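Long-range contacts in sulfhydryl oxidase 1 (Homo sapiens, PDB 3LLK), which catalyses the FAD-dependent oxidation of thiols to disulfides, with molecular oxygen as the electron acceptor: residues C108-R116 and P207-K215; W123-A134 and P185-H196. One frame throughout, in Å; residues are numbered along the deposited sequence.

From the N terminus the chain runs through helices 16-30, 39-55 and 60-75 before it reaches the loop 108-116, the first partner of interaction 1. Helix 118-134 follows directly and supplies the first half of interaction 2. After helices 150-161 and 165-179 the chain returns as helix 185-203, which pairs with it and closes the inner loop. The next loop, 207-215, meets 108-116 and closes the outer one, so interaction 2 is nested within interaction 1. The two share a border, with Cys108 SG 4.2 Å from Val124 CG2. Both touch FAD: the helix pair packs against the adenine and the flavin's methyl-bearing end and bonds O2' and a phosphate oxygen, while the paired loops reach the diphosphate.

Interaction 1: C108-R116 and P207-K215; sequences CQGSEPHFR and PSEDPQFPK. With FAD (flavin-adenine dinucleotide), chain D.
Arg116 lays its guanidinium flat on the ring of Phe213, planes 17° apart, in a stacked cation-pi pair with Arg116 CZ 3.8 Å from the ring centroid. The arginine chain bends at its third torsion (chi3 76°), turning the head group against the ring. Because the stack uses a face, the edge N-H groups can still donate. NE donates to the FAD phosphate oxygen O2P over 2.5 Å, and NH1 reaches Gln109 O at 3.0 Å, in the guanidinium plane but above that of the carbonyl. A methionine in place of Arg116 would probably leave O2P without its charged donor and Gln109 O without the N-H that it accepts.

Beside this stack, Asp210 fastens the two loops. Its OD1 uses the syn lone pair to accept from Ser111 N at 2.8 Å, in a nearly straight bond (165°), while OD2 takes the Ser111 hydroxyl in a very short one. OD2 also accepts from Gln212 N, forming an Asx turn within the type I turn 210-213, whose second position suits the fixed backbone of Pro211. Phe115 roofs the joint: Asp210 CA lies over the centre of its ring at 3.7 Å, and Phe115 CE1 touches Pro211 CD at 3.5 Å. Behind it, the turn 112-115 is closed by Phe115 N to Glu112 O.

Farther out, the disulfide of Cys108 with Cys120 ties this loop to helix 118-134. Lys215 also reaches the diphosphate, though its modelled NZ lies doubtfully close. Two positive side chains, one from each loop, are thus likely to offset the negative charge of the cofactor's phosphates.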
loop_
_atom_site.group_PDB
_atom_site.type_symbol
_atom_site.label_atom_id
_atom_site.label_comp_id
_atom_site.label_asym_id
_atom_site.label_seq_id
_atom_site.Cartn_x
_atom_site.Cartn_y
_atom_site.Cartn_z
ATOM N N CYS A 108 4.408 -7.123 9.624
ATOM C CA CYS A 108 3.023 -7.468 9.319
ATOM C C CYS A 108 2.683 -8.917 9.681
ATOM O O CYS A 108 1.684 -9.479 9.223
ATOM C CB CYS A 108 2.759 -7.219 7.837
ATOM S SG CYS A 108 2.409 -5.479 7.426
ATOM N N GLN A 109 3.522 -9.506 10.522
ATOM C CA GLN A 109 3.358 -10.884 10.972
ATOM C C GLN A 109 2.168 -11.041 11.921
ATOM O O GLN A 109 2.147 -10.449 12.987
ATOM C CB GLN A 109 4.648 -11.317 11.681
ATOM C CG GLN A 109 4.617 -12.693 12.312
ATOM C CD GLN A 109 4.515 -13.788 11.288
ATOM O OE1 GLN A 109 3.437 -14.051 10.751
ATOM N NE2 GLN A 109 5.646 -14.430 10.992
ATOM N N GLY A 110 1.172 -11.832 11.534
ATOM C CA GLY A 110 0.031 -12.033 12.413
ATOM C C GLY A 110 0.368 -13.057 13.490
ATOM O O GLY A 110 1.223 -13.913 13.266
ATOM N N SER A 111 -0.278 -12.972 14.656
ATOM C CA SER A 111 -0.021 -13.934 15.734
ATOM C C SER A 111 -0.543 -15.301 15.293
ATOM O O SER A 111 -0.230 -16.329 15.888
ATOM C CB SER A 111 -0.701 -13.497 17.040
ATOM O OG SER A 111 -2.115 -13.438 16.913
ATOM N N GLU A 112 -1.359 -15.284 14.245
ATOM C CA GLU A 112 -1.920 -16.483 13.638
ATOM C C GLU A 112 -1.969 -16.207 12.134
ATOM O O GLU A 112 -2.193 -15.073 11.709
ATOM C CB GLU A 112 -3.326 -16.774 14.167
ATOM C CG GLU A 112 -3.363 -17.306 15.589
ATOM C CD GLU A 112 -4.757 -17.745 16.012
ATOM O OE1 GLU A 112 -5.263 -18.758 15.473
ATOM O OE2 GLU A 112 -5.348 -17.072 16.885
ATOM N N PRO A 113 -1.754 -17.245 11.313
ATOM C CA PRO A 113 -1.759 -17.155 9.850
ATOM C C PRO A 113 -2.883 -16.334 9.219
ATOM O O PRO A 113 -2.646 -15.591 8.265
ATOM C CB PRO A 113 -1.799 -18.620 9.422
ATOM C CG PRO A 113 -0.964 -19.281 10.493
ATOM C CD PRO A 113 -1.507 -18.634 11.750
ATOM N N HIS A 114 -4.100 -16.463 9.735
ATOM C CA HIS A 114 -5.218 -15.720 9.170
ATOM C C HIS A 114 -5.270 -14.242 9.589
ATOM O O HIS A 114 -6.063 -13.474 9.050
ATOM C CB HIS A 114 -6.547 -16.407 9.517
ATOM C CG HIS A 114 -6.755 -16.631 10.982
ATOM N ND1 HIS A 114 -6.203 -17.697 11.658
ATOM C CD2 HIS A 114 -7.437 -15.914 11.906
ATOM C CE1 HIS A 114 -6.537 -17.627 12.934
ATOM N NE2 HIS A 114 -7.286 -16.555 13.111
ATOM N N PHE A 115 -4.434 -13.849 10.544
ATOM C CA PHE A 115 -4.406 -12.457 10.999
ATOM C C PHE A 115 -3.357 -11.657 10.232
ATOM O O PHE A 115 -2.323 -12.194 9.820
ATOM C CB PHE A 115 -4.061 -12.361 12.492
ATOM C CG PHE A 115 -5.165 -12.794 13.418
ATOM C CD1 PHE A 115 -4.870 -13.538 14.560
ATOM C CD2 PHE A 115 -6.490 -12.444 13.171
ATOM C CE1 PHE A 115 -5.881 -13.929 15.443
ATOM C CE2 PHE A 115 -7.504 -12.829 14.046
ATOM C CZ PHE A 115 -7.199 -13.573 15.183
ATOM N N ARG A 116 -3.642 -10.373 10.043
ATOM C CA ARG A 116 -2.722 -9.466 9.382
ATOM C C ARG A 116 -2.199 -9.994 8.051
ATOM O O ARG A 116 -2.969 -10.395 7.182
ATOM C CB ARG A 116 -1.566 -9.179 10.348
ATOM C CG ARG A 116 -2.053 -8.862 11.771
ATOM C CD ARG A 116 -0.928 -8.443 12.703
ATOM N NE ARG A 116 -0.505 -7.067 12.447
ATOM C CZ ARG A 116 0.755 -6.645 12.489
ATOM N NH1 ARG A 116 1.731 -7.498 12.781
ATOM N NH2 ARG A 116 1.039 -5.370 12.236
ATOM N N PRO A 207 -14.181 -9.422 16.480
ATOM C CA PRO A 207 -13.799 -10.835 16.554
ATOM C C PRO A 207 -12.641 -11.182 15.612
ATOM O O PRO A 207 -11.910 -12.139 15.855
ATOM C CB PRO A 207 -15.092 -11.552 16.183
ATOM C CG PRO A 207 -16.135 -10.657 16.815
ATOM C CD PRO A 207 -15.649 -9.275 16.421
ATOM N N SER A 208 -12.468 -10.388 14.557
ATOM C CA SER A 208 -11.406 -10.610 13.570
ATOM C C SER A 208 -10.092 -9.885 13.873
ATOM O O SER A 208 -9.136 -9.961 13.100
ATOM C CB SER A 208 -11.893 -10.176 12.190
ATOM O OG SER A 208 -12.176 -8.785 12.171
ATOM N N GLU A 209 -10.045 -9.189 15.000
ATOM C CA GLU A 209 -8.857 -8.442 15.399
ATOM C C GLU A 209 -7.765 -9.349 15.970
ATOM O O GLU A 209 -8.032 -10.187 16.828
ATOM C CB GLU A 209 -9.256 -7.399 16.443
ATOM C CG GLU A 209 -8.135 -6.512 16.942
ATOM C CD GLU A 209 -8.617 -5.581 18.040
ATOM O OE1 GLU A 209 -8.962 -6.085 19.135
ATOM O OE2 GLU A 209 -8.670 -4.353 17.803
ATOM N N ASP A 210 -6.540 -9.190 15.485
ATOM C CA ASP A 210 -5.419 -9.978 15.996
ATOM C C ASP A 210 -5.221 -9.518 17.446
ATOM O O ASP A 210 -4.885 -8.362 17.696
ATOM C CB ASP A 210 -4.158 -9.698 15.163
ATOM C CG ASP A 210 -3.014 -10.654 15.479
ATOM O OD1 ASP A 210 -2.195 -10.912 14.571
ATOM O OD2 ASP A 210 -2.928 -11.137 16.628
ATOM N N PRO A 211 -5.436 -10.416 18.421
ATOM C CA PRO A 211 -5.274 -10.049 19.833
ATOM C C PRO A 211 -3.936 -9.402 20.168
ATOM O O PRO A 211 -3.853 -8.537 21.048
ATOM C CB PRO A 211 -5.464 -11.378 20.558
ATOM C CG PRO A 211 -6.428 -12.113 19.666
ATOM C CD PRO A 211 -5.846 -11.828 18.294
ATOM N N GLN A 212 -2.892 -9.806 19.457
ATOM C CA GLN A 212 -1.561 -9.277 19.714
ATOM C C GLN A 212 -1.310 -7.908 19.092
ATOM O O GLN A 212 -0.303 -7.269 19.379
ATOM C CB GLN A 212 -0.513 -10.281 19.227
ATOM C CG GLN A 212 0.487 -10.708 20.298
ATOM C CD GLN A 212 -0.165 -10.948 21.654
ATOM O OE1 GLN A 212 -1.110 -11.728 21.777
ATOM N NE2 GLN A 212 0.340 -10.272 22.674
ATOM N N PHE A 213 -2.229 -7.457 18.247
ATOM C CA PHE A 213 -2.091 -6.158 17.591
ATOM C C PHE A 213 -3.438 -5.436 17.552
ATOM O O PHE A 213 -4.057 -5.304 16.497
ATOM C CB PHE A 213 -1.551 -6.364 16.176
ATOM C CG PHE A 213 -0.167 -6.944 16.145
ATOM C CD1 PHE A 213 0.952 -6.118 16.266
ATOM C CD2 PHE A 213 0.021 -8.318 16.051
ATOM C CE1 PHE A 213 2.237 -6.650 16.296
ATOM C CE2 PHE A 213 1.308 -8.865 16.079
ATOM C CZ PHE A 213 2.418 -8.023 16.203
ATOM N N PRO A 214 -3.908 -4.961 18.716
ATOM C CA PRO A 214 -5.185 -4.249 18.847
ATOM C C PRO A 214 -5.242 -2.999 17.980
ATOM O O PRO A 214 -4.249 -2.289 17.846
ATOM C CB PRO A 214 -5.239 -3.896 20.333
ATOM C CG PRO A 214 -4.374 -4.930 20.975
ATOM C CD PRO A 214 -3.227 -5.050 20.021
ATOM N N LYS A 215 -6.408 -2.730 17.405
ATOM C CA LYS A 215 -6.592 -1.552 16.567
ATOM C C LYS A 215 -6.612 -0.291 17.429
ATOM O O LYS A 215 -7.186 -0.281 18.517
ATOM C CB LYS A 215 -7.913 -1.649 15.800
ATOM C CG LYS A 215 -8.002 -2.808 14.827
ATOM C CD LYS A 215 -6.950 -2.691 13.739
ATOM C CE LYS A 215 -7.122 -3.769 12.691
ATOM N NZ LYS A 215 -6.088 -3.660 11.626
HETATM P PA FAD D . -3.208 -2.637 9.421
HETATM O O1A FAD D . -3.068 -3.575 8.273
HETATM O O2A FAD D . -4.437 -1.839 9.675
HETATM O O5B FAD D . -2.008 -1.627 9.453
HETATM C C5B FAD D . -0.727 -1.832 8.853
HETATM C C4B FAD D . 0.178 -1.035 9.756
HETATM O O4B FAD D . 0.188 0.304 9.190
HETATM C C3B FAD D . 0.194 -0.993 11.300
HETATM O O3B FAD D . 0.849 -2.081 11.950
HETATM C C2B FAD D . 0.743 0.345 11.509
HETATM O O2B FAD D . 2.134 0.420 11.572
HETATM C C1B FAD D . 0.277 1.188 10.312
HETATM N N9A FAD D . -0.927 1.953 10.410
HETATM C C8A FAD D . -2.108 1.799 11.183
HETATM N N7A FAD D . -3.005 2.719 11.048
HETATM C C5A FAD D . -2.404 3.574 10.133
HETATM C C6A FAD D . -2.864 4.798 9.611
HETATM N N6A FAD D . -4.025 5.364 9.968
HETATM N N1A FAD D . -2.080 5.505 8.719
HETATM C C2A FAD D . -0.827 5.112 8.360
HETATM N N3A FAD D . -0.360 3.895 8.877
HETATM C C4A FAD D . -1.205 3.161 9.769
HETATM N N1 FAD D . -10.684 -5.759 6.935
HETATM C C2 FAD D . -11.936 -6.083 7.413
HETATM O O2 FAD D . -12.002 -7.042 8.200
HETATM N N3 FAD D . -12.900 -5.217 6.911
HETATM C C4 FAD D . -12.727 -4.125 6.025
HETATM O O4 FAD D . -13.737 -3.458 5.627
HETATM C C4X FAD D . -11.434 -3.887 5.603
HETATM N N5 FAD D . -11.164 -2.876 4.626
HETATM C C5X FAD D . -9.883 -2.648 4.056
HETATM C C6 FAD D . -9.772 -1.702 3.018
HETATM C C7 FAD D . -8.481 -1.462 2.470
HETATM C C7M FAD D . -8.438 -0.425 1.347
HETATM C C8 FAD D . -7.327 -2.151 2.950
HETATM C C8M FAD D . -5.879 -2.012 2.528
HETATM C C9 FAD D . -7.484 -3.106 3.955
HETATM C C9A FAD D . -8.733 -3.453 4.533
HETATM N N10 FAD D . -9.134 -4.402 5.606
HETATM C C10 FAD D . -10.379 -4.729 6.076
HETATM C "C1'" FAD D . -8.053 -4.987 6.335
HETATM C "C2'" FAD D . -7.548 -4.284 7.557
HETATM O "O2'" FAD D . -7.553 -2.848 7.359
HETATM C "C3'" FAD D . -6.193 -4.656 8.078
HETATM O "O3'" FAD D . -5.224 -4.528 7.046
HETATM C "C4'" FAD D . -5.996 -5.964 8.826
HETATM O "O4'" FAD D . -7.113 -6.217 9.729
HETATM C "C5'" FAD D . -4.714 -6.188 9.505
HETATM O "O5'" FAD D . -4.629 -5.223 10.557
HETATM P P FAD D . -3.326 -4.834 11.306
HETATM O O1P FAD D . -3.777 -4.676 12.690
HETATM O O2P FAD D . -2.222 -5.809 11.105
HETATM O O3P FAD D . -2.807 -3.413 10.756
#

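Interaction 2: W123-A134 and P185-H196; sequences WVLFHFLTVQAA and PNAAVLWLWSSH. With FAD (flavin-adenine dinucleotide), chain D.
Trp123 and His196 stack face to face where two antiparallel helices of the FAD-binding helical bundle of the Erv/ALR family meet. The segments cross at -162°, axes 8.5 Å apart.

The end at the cofactor is tightly packed. The five-membered ring of Trp123 and the imidazole of His196 lie 3.5 Å apart between centroids; the flavin methyl C8M covers the other face of the tryptophan, and the adenine that of the histidine. Flat aromatic residues suit this layered site because their edges remain able to bond: Trp123 NE1 donates to FAD O2' and His196 NE2 to the phosphate oxygen O2A, each at 2.8 Å. His127 NE2 and His196 ND1 share a hydrogen bond of 2.8 Å, either able to donate, their rings rim to rim; with the O2A bond it limits turning of the His196 ring. FAD C2A sits over the His127 ring. Next along, Leu192, its CG anti to the backbone N (chi1 -168°), is a knob in the hole formed by Trp123, Phe126, His127 and Thr130.

Toward the other end side chains are smaller and two waters bridge the helices. Small Ala134 lets the backbones close in, its CB 3.9 Å from Pro185 CB, and Val189 CG2 rests against Thr130 O. One water joins His127 ND1, Thr130 OG1 and Val189 O; a second donates to both Thr130 O, at 2.8 Å, and Pro185 O, at 2.6 Å.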
loop_
_atom_site.group_PDB
_atom_site.type_symbol
_atom_site.label_atom_id
_atom_site.label_comp_id
_atom_site.label_asym_id
_atom_site.label_seq_id
_atom_site.Cartn_x
_atom_site.Cartn_y
_atom_site.Cartn_z
ATOM N N TRP A 123 -1.494 -1.824 3.155
ATOM C CA TRP A 123 -1.662 -0.510 3.768
ATOM C C TRP A 123 -0.297 0.173 3.824
ATOM O O TRP A 123 -0.157 1.338 3.443
ATOM C CB TRP A 123 -2.188 -0.628 5.204
ATOM C CG TRP A 123 -3.681 -0.656 5.342
ATOM C CD1 TRP A 123 -4.431 -1.626 5.945
ATOM C CD2 TRP A 123 -4.602 0.363 4.926
ATOM N NE1 TRP A 123 -5.761 -1.272 5.932
ATOM C CE2 TRP A 123 -5.892 -0.058 5.313
ATOM C CE3 TRP A 123 -4.457 1.593 4.267
ATOM C CZ2 TRP A 123 -7.040 0.709 5.059
ATOM C CZ3 TRP A 123 -5.603 2.357 4.016
ATOM C CH2 TRP A 123 -6.874 1.906 4.412
ATOM N N VAL A 124 0.710 -0.554 4.311
ATOM C CA VAL A 124 2.046 0.017 4.437
ATOM C C VAL A 124 2.540 0.493 3.088
ATOM O O VAL A 124 2.992 1.632 2.969
ATOM C CB VAL A 124 3.058 -0.987 5.044
ATOM C CG1 VAL A 124 4.445 -0.325 5.186
ATOM C CG2 VAL A 124 2.576 -1.431 6.413
ATOM N N LEU A 125 2.419 -0.362 2.072
ATOM C CA LEU A 125 2.840 -0.018 0.714
ATOM C C LEU A 125 2.123 1.240 0.227
ATOM O O LEU A 125 2.764 2.169 -0.269
ATOM C CB LEU A 125 2.557 -1.186 -0.247
ATOM C CG LEU A 125 2.715 -0.972 -1.766
ATOM C CD1 LEU A 125 4.121 -0.468 -2.080
ATOM C CD2 LEU A 125 2.448 -2.287 -2.518
ATOM N N PHE A 126 0.796 1.275 0.381
ATOM C CA PHE A 126 -0.001 2.429 -0.052
ATOM C C PHE A 126 0.454 3.740 0.610
ATOM O O PHE A 126 0.672 4.744 -0.071
ATOM C CB PHE A 126 -1.503 2.215 0.245
ATOM C CG PHE A 126 -2.195 1.221 -0.670
ATOM C CD1 PHE A 126 -1.588 0.758 -1.838
ATOM C CD2 PHE A 126 -3.468 0.753 -0.350
ATOM C CE1 PHE A 126 -2.243 -0.168 -2.673
ATOM C CE2 PHE A 126 -4.131 -0.168 -1.176
ATOM C CZ PHE A 126 -3.515 -0.627 -2.336
ATOM N N HIS A 127 0.562 3.737 1.937
ATOM C CA HIS A 127 0.994 4.930 2.664
ATOM C C HIS A 127 2.368 5.373 2.167
ATOM O O HIS A 127 2.619 6.561 1.948
ATOM C CB HIS A 127 1.072 4.657 4.171
ATOM C CG HIS A 127 -0.261 4.518 4.834
ATOM N ND1 HIS A 127 -1.163 5.556 4.908
ATOM C CD2 HIS A 127 -0.861 3.456 5.423
ATOM C CE1 HIS A 127 -2.262 5.139 5.509
ATOM N NE2 HIS A 127 -2.103 3.869 5.833
ATOM N N PHE A 128 3.250 4.410 1.969
ATOM C CA PHE A 128 4.590 4.735 1.528
ATOM C C PHE A 128 4.563 5.411 0.170
ATOM O O PHE A 128 5.273 6.398 -0.042
ATOM C CB PHE A 128 5.466 3.485 1.502
ATOM C CG PHE A 128 6.901 3.757 1.845
ATOM C CD1 PHE A 128 7.693 4.533 1.009
ATOM C CD2 PHE A 128 7.451 3.261 3.025
ATOM C CE1 PHE A 128 9.017 4.821 1.337
ATOM C CE2 PHE A 128 8.777 3.538 3.367
ATOM C CZ PHE A 128 9.562 4.321 2.519
ATOM N N LEU A 129 3.730 4.904 -0.739
ATOM C CA LEU A 129 3.625 5.490 -2.066
ATOM C C LEU A 129 3.146 6.940 -1.974
ATOM O O LEU A 129 3.678 7.796 -2.668
ATOM C CB LEU A 129 2.679 4.668 -2.961
ATOM C CG LEU A 129 3.184 3.260 -3.320
ATOM C CD1 LEU A 129 2.121 2.496 -4.092
ATOM C CD2 LEU A 129 4.464 3.376 -4.147
ATOM N N THR A 130 2.159 7.221 -1.122
ATOM C CA THR A 130 1.673 8.601 -1.003
ATOM C C THR A 130 2.747 9.534 -0.464
ATOM O O THR A 130 2.887 10.676 -0.931
ATOM C CB THR A 130 0.412 8.723 -0.100
ATOM O OG1 THR A 130 0.696 8.254 1.225
ATOM C CG2 THR A 130 -0.734 7.933 -0.689
ATOM N N VAL A 131 3.515 9.053 0.511
ATOM C CA VAL A 131 4.560 9.872 1.086
ATOM C C VAL A 131 5.692 10.115 0.100
ATOM O O VAL A 131 6.188 11.232 -0.004
ATOM C CB VAL A 131 5.113 9.263 2.389
ATOM C CG1 VAL A 131 6.333 10.061 2.860
ATOM C CG2 VAL A 131 4.020 9.301 3.468
ATOM N N GLN A 132 6.103 9.082 -0.624
ATOM C CA GLN A 132 7.158 9.242 -1.613
ATOM C C GLN A 132 6.750 10.333 -2.608
ATOM O O GLN A 132 7.568 11.159 -3.008
ATOM C CB GLN A 132 7.382 7.940 -2.376
ATOM C CG GLN A 132 8.058 6.838 -1.588
ATOM C CD GLN A 132 9.570 6.978 -1.571
ATOM O OE1 GLN A 132 10.124 7.757 -0.803
ATOM N NE2 GLN A 132 10.241 6.226 -2.430
ATOM N N ALA A 133 5.477 10.327 -2.998
ATOM C CA ALA A 133 4.957 11.303 -3.958
ATOM C C ALA A 133 4.894 12.715 -3.393
ATOM O O ALA A 133 4.869 13.688 -4.151
ATOM C CB ALA A 133 3.556 10.886 -4.426
ATOM N N ALA A 134 4.856 12.819 -2.067
ATOM C CA ALA A 134 4.772 14.111 -1.405
ATOM C C ALA A 134 6.148 14.687 -1.096
ATOM O O ALA A 134 6.275 15.869 -0.785
ATOM C CB ALA A 134 3.951 13.995 -0.126
ATOM N N PRO A 185 -0.364 16.548 -2.959
ATOM C CA PRO A 185 0.304 15.334 -2.480
ATOM C C PRO A 185 0.194 15.206 -0.957
ATOM O O PRO A 185 -0.068 14.126 -0.440
ATOM C CB PRO A 185 1.742 15.527 -2.957
ATOM C CG PRO A 185 1.565 16.323 -4.222
ATOM C CD PRO A 185 0.539 17.347 -3.805
ATOM N N ASN A 186 0.372 16.313 -0.239
ATOM C CA ASN A 186 0.282 16.273 1.224
ATOM C C ASN A 186 -1.120 15.905 1.680
ATOM O O ASN A 186 -1.295 15.123 2.624
ATOM C CB ASN A 186 0.682 17.613 1.847
ATOM C CG ASN A 186 2.179 17.850 1.810
ATOM O OD1 ASN A 186 2.974 16.908 1.739
ATOM N ND2 ASN A 186 2.573 19.110 1.879
ATOM N N ALA A 187 -2.118 16.481 1.018
ATOM C CA ALA A 187 -3.508 16.188 1.339
ATOM C C ALA A 187 -3.781 14.704 1.098
ATOM O O ALA A 187 -4.519 14.072 1.857
ATOM C CB ALA A 187 -4.441 17.038 0.471
ATOM N N ALA A 188 -3.196 14.160 0.031
ATOM C CA ALA A 188 -3.390 12.753 -0.307
ATOM C C ALA A 188 -2.813 11.881 0.800
ATOM O O ALA A 188 -3.393 10.855 1.163
ATOM C CB ALA A 188 -2.726 12.425 -1.641
ATOM N N VAL A 189 -1.675 12.298 1.342
ATOM C CA VAL A 189 -1.049 11.552 2.430
ATOM C C VAL A 189 -1.983 11.515 3.637
ATOM O O VAL A 189 -2.204 10.458 4.234
ATOM C CB VAL A 189 0.289 12.194 2.864
ATOM C CG1 VAL A 189 0.712 11.657 4.234
ATOM C CG2 VAL A 189 1.369 11.887 1.827
ATOM N N LEU A 190 -2.527 12.677 3.989
ATOM C CA LEU A 190 -3.421 12.794 5.131
ATOM C C LEU A 190 -4.748 12.102 4.877
ATOM O O LEU A 190 -5.365 11.575 5.795
ATOM C CB LEU A 190 -3.667 14.267 5.462
ATOM C CG LEU A 190 -2.472 15.047 6.016
ATOM C CD1 LEU A 190 -2.825 16.523 6.119
ATOM C CD2 LEU A 190 -2.083 14.490 7.380
ATOM N N TRP A 191 -5.200 12.123 3.630
ATOM C CA TRP A 191 -6.467 11.484 3.295
ATOM C C TRP A 191 -6.402 9.982 3.545
ATOM O O TRP A 191 -7.334 9.393 4.099
ATOM C CB TRP A 191 -6.842 11.708 1.824
ATOM C CG TRP A 191 -8.200 11.131 1.516
ATOM C CD1 TRP A 191 -9.405 11.757 1.663
ATOM C CD2 TRP A 191 -8.499 9.777 1.140
ATOM N NE1 TRP A 191 -10.433 10.883 1.413
ATOM C CE2 TRP A 191 -9.908 9.660 1.089
ATOM C CE3 TRP A 191 -7.715 8.653 0.848
ATOM C CZ2 TRP A 191 -10.551 8.466 0.755
ATOM C CZ3 TRP A 191 -8.356 7.459 0.514
ATOM C CH2 TRP A 191 -9.764 7.379 0.472
ATOM N N LEU A 192 -5.312 9.360 3.111
ATOM C CA LEU A 192 -5.154 7.915 3.279
ATOM C C LEU A 192 -4.989 7.583 4.754
ATOM O O LEU A 192 -5.518 6.584 5.246
ATOM C CB LEU A 192 -3.932 7.415 2.505
ATOM C CG LEU A 192 -3.819 5.892 2.354
ATOM C CD1 LEU A 192 -5.046 5.344 1.655
ATOM C CD2 LEU A 192 -2.553 5.553 1.573
ATOM N N TRP A 193 -4.246 8.432 5.453
ATOM C CA TRP A 193 -3.998 8.254 6.873
ATOM C C TRP A 193 -5.295 8.258 7.673
ATOM O O TRP A 193 -5.564 7.328 8.443
ATOM C CB TRP A 193 -3.079 9.367 7.377
ATOM C CG TRP A 193 -3.148 9.604 8.857
ATOM C CD1 TRP A 193 -2.634 8.814 9.844
ATOM C CD2 TRP A 193 -3.780 10.711 9.515
ATOM N NE1 TRP A 193 -2.903 9.361 11.076
ATOM C CE2 TRP A 193 -3.607 10.524 10.905
ATOM C CE3 TRP A 193 -4.477 11.839 9.064
ATOM C CZ2 TRP A 193 -4.108 11.428 11.855
ATOM C CZ3 TRP A 193 -4.977 12.741 10.009
ATOM C CH2 TRP A 193 -4.789 12.526 11.389
ATOM N N SER A 194 -6.100 9.304 7.497
ATOM C CA SER A 194 -7.353 9.399 8.237
ATOM C C SER A 194 -8.352 8.349 7.775
ATOM O O SER A 194 -9.133 7.849 8.578
ATOM C CB SER A 194 -7.955 10.808 8.120
ATOM O OG SER A 194 -8.319 11.111 6.795
ATOM N N SER A 195 -8.334 8.010 6.490
ATOM C CA SER A 195 -9.249 6.990 5.990
ATOM C C SER A 195 -8.890 5.646 6.631
ATOM O O SER A 195 -9.761 4.845 6.962
ATOM C CB SER A 195 -9.169 6.883 4.462
ATOM O OG SER A 195 -9.808 7.985 3.820
ATOM N N HIS A 196 -7.597 5.408 6.820
ATOM C CA HIS A 196 -7.150 4.170 7.440
ATOM C C HIS A 196 -7.630 4.149 8.901
ATOM O O HIS A 196 -8.053 3.108 9.415
ATOM C CB HIS A 196 -5.621 4.073 7.343
ATOM C CG HIS A 196 -5.062 2.750 7.772
ATOM N ND1 HIS A 196 -3.745 2.401 7.560
ATOM C CD2 HIS A 196 -5.630 1.698 8.410
ATOM C CE1 HIS A 196 -3.526 1.191 8.048
ATOM N NE2 HIS A 196 -4.653 0.744 8.571
HETATM P PA FAD D . -3.208 -2.637 9.421
HETATM O O1A FAD D . -3.068 -3.575 8.273
HETATM O O2A FAD D . -4.437 -1.839 9.675
HETATM O O5B FAD D . -2.008 -1.627 9.453
HETATM C C5B FAD D . -0.727 -1.832 8.853
HETATM C C4B FAD D . 0.178 -1.035 9.756
HETATM O O4B FAD D . 0.188 0.304 9.190
HETATM C C3B FAD D . 0.194 -0.993 11.300
HETATM O O3B FAD D . 0.849 -2.081 11.950
HETATM C C2B FAD D . 0.743 0.345 11.509
HETATM O O2B FAD D . 2.134 0.420 11.572
HETATM C C1B FAD D . 0.277 1.188 10.312
HETATM N N9A FAD D . -0.927 1.953 10.410
HETATM C C8A FAD D . -2.108 1.799 11.183
HETATM N N7A FAD D . -3.005 2.719 11.048
HETATM C C5A FAD D . -2.404 3.574 10.133
HETATM C C6A FAD D . -2.864 4.798 9.611
HETATM N N6A FAD D . -4.025 5.364 9.968
HETATM N N1A FAD D . -2.080 5.505 8.719
HETATM C C2A FAD D . -0.827 5.112 8.360
HETATM N N3A FAD D . -0.360 3.895 8.877
HETATM C C4A FAD D . -1.205 3.161 9.769
HETATM N N1 FAD D . -10.684 -5.759 6.935
HETATM C C2 FAD D . -11.936 -6.083 7.413
HETATM O O2 FAD D . -12.002 -7.042 8.200
HETATM N N3 FAD D . -12.900 -5.217 6.911
HETATM C C4 FAD D . -12.727 -4.125 6.025
HETATM O O4 FAD D . -13.737 -3.458 5.627
HETATM C C4X FAD D . -11.434 -3.887 5.603
HETATM N N5 FAD D . -11.164 -2.876 4.626
HETATM C C5X FAD D . -9.883 -2.648 4.056
HETATM C C6 FAD D . -9.772 -1.702 3.018
HETATM C C7 FAD D . -8.481 -1.462 2.470
HETATM C C7M FAD D . -8.438 -0.425 1.347
HETATM C C8 FAD D . -7.327 -2.151 2.950
HETATM C C8M FAD D . -5.879 -2.012 2.528
HETATM C C9 FAD D . -7.484 -3.106 3.955
HETATM C C9A FAD D . -8.733 -3.453 4.533
HETATM N N10 FAD D . -9.134 -4.402 5.606
HETATM C C10 FAD D . -10.379 -4.729 6.076
HETATM C "C1'" FAD D . -8.053 -4.987 6.335
HETATM C "C2'" FAD D . -7.548 -4.284 7.557
HETATM O "O2'" FAD D . -7.553 -2.848 7.359
HETATM C "C3'" FAD D . -6.193 -4.656 8.078
HETATM O "O3'" FAD D . -5.224 -4.528 7.046
HETATM C "C4'" FAD D . -5.996 -5.964 8.826
HETATM O "O4'" FAD D . -7.113 -6.217 9.729
HETATM C "C5'" FAD D . -4.714 -6.188 9.505
HETATM O "O5'" FAD D . -4.629 -5.223 10.557
HETATM P P FAD D . -3.326 -4.834 11.306
HETATM O O1P FAD D . -3.777 -4.676 12.690
HETATM O O2P FAD D . -2.222 -5.809 11.105
HETATM O O3P FAD D . -2.807 -3.413 10.756
HETATM O O HOH W 1 -0.684 8.314 3.860
HETATM O O HOH W 2 0.781 12.149 -1.944
#